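Prophenoloxidase b (Marsupenaeus japonicus, PDB 3WKY) is a hemolymph type 3 copper protein that, as a phenoloxidase precursor, probably serves the hydroxylation of monophenols and the oxidation of o-diphenols. Local coordinates at residues Asp82-Phe87 with Leu116-Tyr121; Asp282-Pro287 with Asp369-His374. All coordinates share one frame; numbering follows the deposited sequence. Where two conformers were deposited one is given.

Interaction 1 of 2, residues Asp82-Phe87 with Leu116-Tyr121; sequences DLSKVF and LYHTYY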
loop_
_atom_site.group_PDB
_atom_site.type_symbol
_atom_site.label_atom_id
_atom_site.label_comp_id
_atom_site.label_asym_id
_atom_site.label_seq_id
_atom_site.Cartn_x
_atom_site.Cartn_y
_atom_site.Cartn_z
ATOM N N ASP A 82 -46.309 2.149 -11.851
ATOM C CA ASP A 82 -47.165 2.483 -12.994
ATOM C C ASP A 82 -48.155 1.364 -13.346
ATOM O O ASP A 82 -49.315 1.641 -13.650
ATOM C CB ASP A 82 -46.329 2.864 -14.222
ATOM C CG ASP A 82 -45.629 4.206 -14.065
ATOM O OD1 ASP A 82 -45.898 4.909 -13.067
ATOM O OD2 ASP A 82 -44.813 4.562 -14.950
ATOM N N LEU A 83 -47.706 0.110 -13.300
ATOM C CA LEU A 83 -48.589 -1.037 -13.539
ATOM C C LEU A 83 -49.614 -1.215 -12.422
ATOM O O LEU A 83 -50.804 -1.411 -12.682
ATOM C CB LEU A 83 -47.789 -2.329 -13.701
ATOM C CG LEU A 83 -48.601 -3.595 -13.982
ATOM C CD1 LEU A 83 -49.494 -3.416 -15.211
ATOM C CD2 LEU A 83 -47.694 -4.813 -14.151
ATOM N N SER A 84 -49.156 -1.161 -11.175
ATOM C CA SER A 84 -50.068 -1.331 -10.051
ATOM C C SER A 84 -51.130 -0.235 -10.045
ATOM O O SER A 84 -52.254 -0.466 -9.602
ATOM C CB SER A 84 -49.305 -1.354 -8.720
ATOM O OG SER A 84 -48.625 -0.135 -8.513
ATOM N N LYS A 85 -50.775 0.951 -10.535
ATOM C CA LYS A 85 -51.713 2.072 -10.576
ATOM C C LYS A 85 -52.971 1.692 -11.354
ATOM O O LYS A 85 -54.091 1.980 -10.927
ATOM C CB LYS A 85 -51.059 3.307 -11.200
ATOM C CG LYS A 85 -52.035 4.462 -11.466
ATOM C CD LYS A 85 -51.370 5.604 -12.216
ATOM C CE LYS A 85 -52.393 6.623 -12.707
ATOM N NZ LYS A 85 -53.097 7.297 -11.587
ATOM N N VAL A 86 -52.780 1.026 -12.488
ATOM C CA VAL A 86 -53.897 0.578 -13.307
ATOM C C VAL A 86 -54.706 -0.503 -12.594
ATOM O O VAL A 86 -55.936 -0.464 -12.610
ATOM C CB VAL A 86 -53.420 0.080 -14.694
ATOM C CG1 VAL A 86 -54.599 -0.397 -15.530
ATOM C CG2 VAL A 86 -52.666 1.182 -15.415
ATOM N N PHE A 87 -54.014 -1.452 -11.959
ATOM C CA PHE A 87 -54.670 -2.516 -11.202
ATOM C C PHE A 87 -55.499 -1.926 -10.056
ATOM O O PHE A 87 -56.645 -2.314 -9.829
ATOM C CB PHE A 87 -53.639 -3.467 -10.582
ATOM C CG PHE A 87 -52.913 -4.346 -11.575
ATOM C CD1 PHE A 87 -53.326 -4.445 -12.896
ATOM C CD2 PHE A 87 -51.819 -5.099 -11.161
ATOM C CE1 PHE A 87 -52.645 -5.270 -13.796
ATOM C CE2 PHE A 87 -51.136 -5.925 -12.047
ATOM C CZ PHE A 87 -51.551 -6.013 -13.367
ATOM N N LEU A 116 -48.844 -6.930 -8.618
ATOM C CA LEU A 116 -50.000 -7.655 -8.092
ATOM C C LEU A 116 -50.007 -7.688 -6.566
ATOM O O LEU A 116 -51.026 -7.411 -5.928
ATOM C CB LEU A 116 -50.028 -9.090 -8.620
ATOM C CG LEU A 116 -50.896 -9.384 -9.840
ATOM C CD1 LEU A 116 -50.946 -10.885 -10.083
ATOM C CD2 LEU A 116 -52.298 -8.818 -9.634
ATOM N N TYR A 117 -48.867 -8.035 -5.970
ATOM C CA TYR A 117 -48.778 -8.057 -4.507
ATOM C C TYR A 117 -49.024 -6.661 -3.948
ATOM O O TYR A 117 -49.740 -6.501 -2.953
ATOM C CB TYR A 117 -47.412 -8.580 -4.037
ATOM C CG TYR A 117 -47.274 -10.090 -4.010
ATOM C CD1 TYR A 117 -47.673 -10.824 -2.907
ATOM C CD2 TYR A 117 -46.697 -10.775 -5.080
ATOM C CE1 TYR A 117 -47.531 -12.206 -2.872
ATOM C CE2 TYR A 117 -46.552 -12.157 -5.057
ATOM C CZ TYR A 117 -46.970 -12.865 -3.955
ATOM O OH TYR A 117 -46.821 -14.237 -3.935
ATOM N N HIS A 118 -48.434 -5.646 -4.573
ATOM C CA HIS A 118 -48.628 -4.277 -4.098
ATOM C C HIS A 118 -50.104 -3.896 -4.155
ATOM O O HIS A 118 -50.621 -3.197 -3.270
ATOM C CB HIS A 118 -47.819 -3.276 -4.922
ATOM C CG HIS A 118 -48.012 -1.857 -4.496
ATOM N ND1 HIS A 118 -47.845 -1.439 -3.187
ATOM C CD2 HIS A 118 -48.357 -0.750 -5.195
ATOM C CE1 HIS A 118 -48.076 -0.144 -3.108
ATOM N NE2 HIS A 118 -48.387 0.302 -4.316
ATOM N N THR A 119 -50.771 -4.364 -5.203
ATOM C CA THR A 119 -52.199 -4.102 -5.401
ATOM C C THR A 119 -53.057 -4.645 -4.256
ATOM O O THR A 119 -54.015 -3.985 -3.828
ATOM C CB THR A 119 -52.664 -4.670 -6.746
ATOM O OG1 THR A 119 -52.038 -3.930 -7.804
ATOM C CG2 THR A 119 -54.190 -4.566 -6.884
ATOM N N TYR A 120 -52.725 -5.827 -3.750
ATOM C CA TYR A 120 -53.460 -6.368 -2.605
ATOM C C TYR A 120 -53.297 -5.508 -1.352
ATOM O O TYR A 120 -54.204 -5.442 -0.528
ATOM C CB TYR A 120 -53.045 -7.808 -2.305
ATOM C CG TYR A 120 -53.753 -8.869 -3.117
ATOM C CD1 TYR A 120 -53.485 -9.030 -4.471
ATOM C CD2 TYR A 120 -54.665 -9.736 -2.521
ATOM C CE1 TYR A 120 -54.109 -10.011 -5.215
ATOM C CE2 TYR A 120 -55.297 -10.732 -3.264
ATOM C CZ TYR A 120 -55.012 -10.856 -4.612
ATOM O OH TYR A 120 -55.626 -11.833 -5.366
ATOM N N TYR A 121 -52.145 -4.856 -1.195
ATOM C CA TYR A 121 -51.953 -3.962 -0.059
ATOM C C TYR A 121 -52.706 -2.650 -0.246
ATOM O O TYR A 121 -53.245 -2.094 0.704
ATOM C CB TYR A 121 -50.457 -3.676 0.186
ATOM C CG TYR A 121 -49.758 -4.841 0.830
ATOM C CD1 TYR A 121 -49.895 -5.078 2.190
ATOM C CD2 TYR A 121 -48.977 -5.715 0.080
ATOM C CE1 TYR A 121 -49.279 -6.148 2.792
ATOM C CE2 TYR A 121 -48.355 -6.795 0.676
ATOM C CZ TYR A 121 -48.516 -7.001 2.036
ATOM O OH TYR A 121 -47.919 -8.066 2.650
#
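S84 and F87 of helix 74-89 pack against L116, H118 and T119 of helix 109-122 in a buried helix-helix contact within the hemocyanin all-alpha domain. Over these segments the axes come within 8.9 Å and cross at -49°, with the small side chains of S84 and T119 at the closest pair of CA atoms, 5.8 Å apart.

F87 covers most on its side. Its CB points toward helix 109-122, and F87 CB meets T119 OG1 at 3.2 Å. With CG anti to the carbonyl carbon (chi1 -71°), the ring swings so that OG1 lies at its edge, near the plane and beside CD2, while CE2 reaches L116. The T119 hydroxyl is not left without a polar mate there, being bonded to A115 O one turn back in its own helix. L116 approaches the same ring obliquely, its CD2 3.9 Å from F87 CE2 in the conformer given, one of two deposited. An alanine in place of F87 would probably open a gap beside T119 OG1 and strip apolar cover from L116 and from L96 and V99 of helix 93-103.

At the other end of the contact H118 extends its ring with CG anti to the backbone N (chi1 179°), so that CD2 presents the ring edge to S84. The serine OG sits near the imidazole plane, 3.4 Å from H118 CD2, and is hydrogen-bonded to V80 O in its own helix. H118 ND1 bonds to L204 O, so this imidazole joins helix 109-122 to helix 193-205 while its carbon edge packs on helix 74-89. A hydrogen bond between Y121 OH and H201 ND1 adds to that link. Further round F87, L96 and V99 of helix 93-103 and F112 of helix 109-122 also lie against it.

Interaction 2 of 2, residues Asp282-Pro287 with Asp369-His374; sequences DIREIP and DPAKKH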
loop_
_atom_site.group_PDB
_atom_site.type_symbol
_atom_site.label_atom_id
_atom_site.label_comp_id
_atom_site.label_asym_id
_atom_site.label_seq_id
_atom_site.Cartn_x
_atom_site.Cartn_y
_atom_site.Cartn_z
ATOM N N ASP A 282 -17.635 2.675 -8.078
ATOM C CA ASP A 282 -18.521 3.525 -8.877
ATOM C C ASP A 282 -19.282 2.671 -9.878
ATOM O O ASP A 282 -18.696 1.799 -10.527
ATOM C CB ASP A 282 -17.712 4.555 -9.690
ATOM C CG ASP A 282 -16.927 5.537 -8.827
ATOM O OD1 ASP A 282 -17.214 5.697 -7.626
ATOM O OD2 ASP A 282 -16.018 6.194 -9.379
ATOM N N ILE A 283 -20.584 2.907 -10.014
ATOM C CA ILE A 283 -21.350 2.148 -10.990
ATOM C C ILE A 283 -21.485 2.960 -12.242
ATOM O O ILE A 283 -22.186 3.968 -12.264
ATOM C CB ILE A 283 -22.759 1.805 -10.494
ATOM C CG1 ILE A 283 -22.673 0.949 -9.241
ATOM C CG2 ILE A 283 -23.531 1.078 -11.593
ATOM C CD1 ILE A 283 -21.917 -0.351 -9.423
ATOM N N ARG A 284 -20.786 2.535 -13.285
ATOM C CA ARG A 284 -20.851 3.232 -14.555
ATOM C C ARG A 284 -21.922 2.553 -15.400
ATOM O O ARG A 284 -21.709 1.483 -15.962
ATOM C CB ARG A 284 -19.484 3.244 -15.216
ATOM C CG ARG A 284 -18.619 4.318 -14.588
ATOM C CD ARG A 284 -17.257 3.821 -14.254
ATOM N NE ARG A 284 -17.258 2.871 -13.144
ATOM C CZ ARG A 284 -16.179 2.174 -12.806
ATOM N NH1 ARG A 284 -15.064 2.331 -13.507
ATOM N NH2 ARG A 284 -16.211 1.326 -11.786
ATOM N N GLU A 285 -23.103 3.164 -15.403
ATOM C CA GLU A 285 -24.270 2.580 -16.039
ATOM C C GLU A 285 -24.190 2.630 -17.555
ATOM O O GLU A 285 -23.287 3.253 -18.134
ATOM C CB GLU A 285 -25.540 3.318 -15.596
ATOM C CG GLU A 285 -26.261 2.676 -14.427
ATOM C CD GLU A 285 -26.975 1.379 -14.810
ATOM O OE1 GLU A 285 -27.727 0.866 -13.963
ATOM O OE2 GLU A 285 -26.786 0.866 -15.943
ATOM N N ILE A 286 -25.131 1.936 -18.184
ATOM C CA ILE A 286 -25.409 2.100 -19.606
ATOM C C ILE A 286 -26.858 2.558 -19.675
ATOM O O ILE A 286 -27.752 1.798 -19.316
ATOM C CB ILE A 286 -25.262 0.777 -20.367
ATOM C CG1 ILE A 286 -23.864 0.195 -20.146
ATOM C CG2 ILE A 286 -25.552 0.983 -21.871
ATOM C CD1 ILE A 286 -23.716 -1.248 -20.598
ATOM N N PRO A 287 -27.097 3.812 -20.095
ATOM C CA PRO A 287 -26.084 4.774 -20.543
ATOM C C PRO A 287 -25.301 5.380 -19.386
ATOM O O PRO A 287 -25.778 5.392 -18.243
ATOM C CB PRO A 287 -26.920 5.858 -21.230
ATOM C CG PRO A 287 -28.206 5.845 -20.454
ATOM C CD PRO A 287 -28.451 4.397 -20.107
ATOM N N ASP A 369 -19.090 -6.481 -11.466
ATOM C CA ASP A 369 -18.919 -5.913 -12.824
ATOM C C ASP A 369 -19.471 -4.475 -12.849
ATOM O O ASP A 369 -20.466 -4.190 -13.523
ATOM C CB ASP A 369 -19.639 -6.828 -13.834
ATOM C CG ASP A 369 -19.511 -6.361 -15.283
ATOM O OD1 ASP A 369 -18.569 -5.616 -15.622
ATOM O OD2 ASP A 369 -20.378 -6.752 -16.088
ATOM N N PRO A 370 -18.839 -3.562 -12.082
ATOM C CA PRO A 370 -19.430 -2.238 -11.840
ATOM C C PRO A 370 -19.404 -1.288 -13.031
ATOM O O PRO A 370 -20.152 -0.305 -13.019
ATOM C CB PRO A 370 -18.571 -1.671 -10.697
ATOM C CG PRO A 370 -17.232 -2.330 -10.891
ATOM C CD PRO A 370 -17.582 -3.748 -11.334
ATOM N N ALA A 371 -18.563 -1.560 -14.027
ATOM C CA ALA A 371 -18.523 -0.725 -15.231
ATOM C C ALA A 371 -19.266 -1.394 -16.392
ATOM O O ALA A 371 -19.220 -0.912 -17.543
ATOM C CB ALA A 371 -17.092 -0.422 -15.620
ATOM N N LYS A 372 -19.938 -2.504 -16.085
ATOM C CA LYS A 372 -20.766 -3.211 -17.058
ATOM C C LYS A 372 -20.003 -3.549 -18.340
ATOM O O LYS A 372 -20.456 -3.253 -19.441
ATOM C CB LYS A 372 -22.021 -2.388 -17.355
ATOM C CG LYS A 372 -22.794 -2.099 -16.069
ATOM C CD LYS A 372 -24.155 -1.516 -16.338
ATOM C CE LYS A 372 -25.019 -1.638 -15.091
ATOM N NZ LYS A 372 -25.347 -3.061 -14.812
ATOM N N LYS A 373 -18.845 -4.182 -18.167
ATOM C CA LYS A 373 -17.978 -4.575 -19.268
ATOM C C LYS A 373 -18.294 -5.987 -19.732
ATOM O O LYS A 373 -17.946 -6.382 -20.842
ATOM C CB LYS A 373 -16.518 -4.534 -18.793
ATOM C CG LYS A 373 -16.020 -3.131 -18.451
ATOM C CD LYS A 373 -14.734 -3.155 -17.603
ATOM C CE LYS A 373 -13.642 -3.983 -18.223
ATOM N NZ LYS A 373 -12.388 -3.922 -17.396
ATOM N N HIS A 374 -18.952 -6.756 -18.876
ATOM C CA HIS A 374 -18.976 -8.198 -19.062
ATOM C C HIS A 374 -20.356 -8.794 -19.339
ATOM O O HIS A 374 -20.519 -10.016 -19.301
ATOM C CB HIS A 374 -18.330 -8.877 -17.848
ATOM C CG HIS A 374 -16.883 -8.521 -17.664
ATOM N ND1 HIS A 374 -15.902 -8.915 -18.552
ATOM C CD2 HIS A 374 -16.252 -7.812 -16.695
ATOM C CE1 HIS A 374 -14.730 -8.463 -18.137
ATOM N NE2 HIS A 374 -14.915 -7.788 -17.016
#
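P370, A371 and K372, in a type I beta turn running from D369 to K372, pack against the extended loop residues I283 to I286 within the hemocyanin copper-containing domain. One backbone bond joins the loops, R284 N to P370 O at 2.9 Å. I283 CD1 packs on P370 CB from about a right angle.

R284 bends at chi2 (133°) and chi3 (-70°), which folds its guanidinium back to D282 O. NH2 and NE both donate to that oxygen from one face of the carbonyl plane: R284 NH2 is 2.8 Å from D282 O and tilted modestly from the plane, whereas R284 NE is 3.2 Å from D282 O and well above it. D282 O lies near the guanidinium plane, and the two bonds fix the rotation of the group; A371 CB lies over the centre of one face, 3.9 Å from R284 CZ.

K372 sends its aliphatic chain past R284 O, and its CB meets I286 CD1. R180 of the second subunit donates to R284 O, A371 O and E285 O, so the paired loops also form part of a subunit interface. E285 bends at chi2 (-72°), and the anti lone pair of its OE2 takes the N-H of I286. E285 OE2 also touches K372 CE at 3.2 Å, whereas K372 NZ stands 4.3 Å from E285 OE2, beyond a salt bridge.

Overall arrangement
From the N terminus, interaction 1 comes first: the chain leaves helix 74-89, passes through helix 93-103 and returns in helix 109-122, closing a loop of 28 residues within the all-alpha domain. Interaction 2 opens only later, after helix 218-239, and closes once the chain has run through 81 residues, helices 294-310 and 356-365 among them, so the two are in series and neither nest nor cross. The centres of interaction 1 and interaction 2 are 31 Å apart, and the nearest atoms of interactions 1 and 2 about 17 Å apart. Interaction 1 joins helices inside one subunit, whereas 282-287 with 369-374 ties two loops of the copper-containing domain where other subunits meet them.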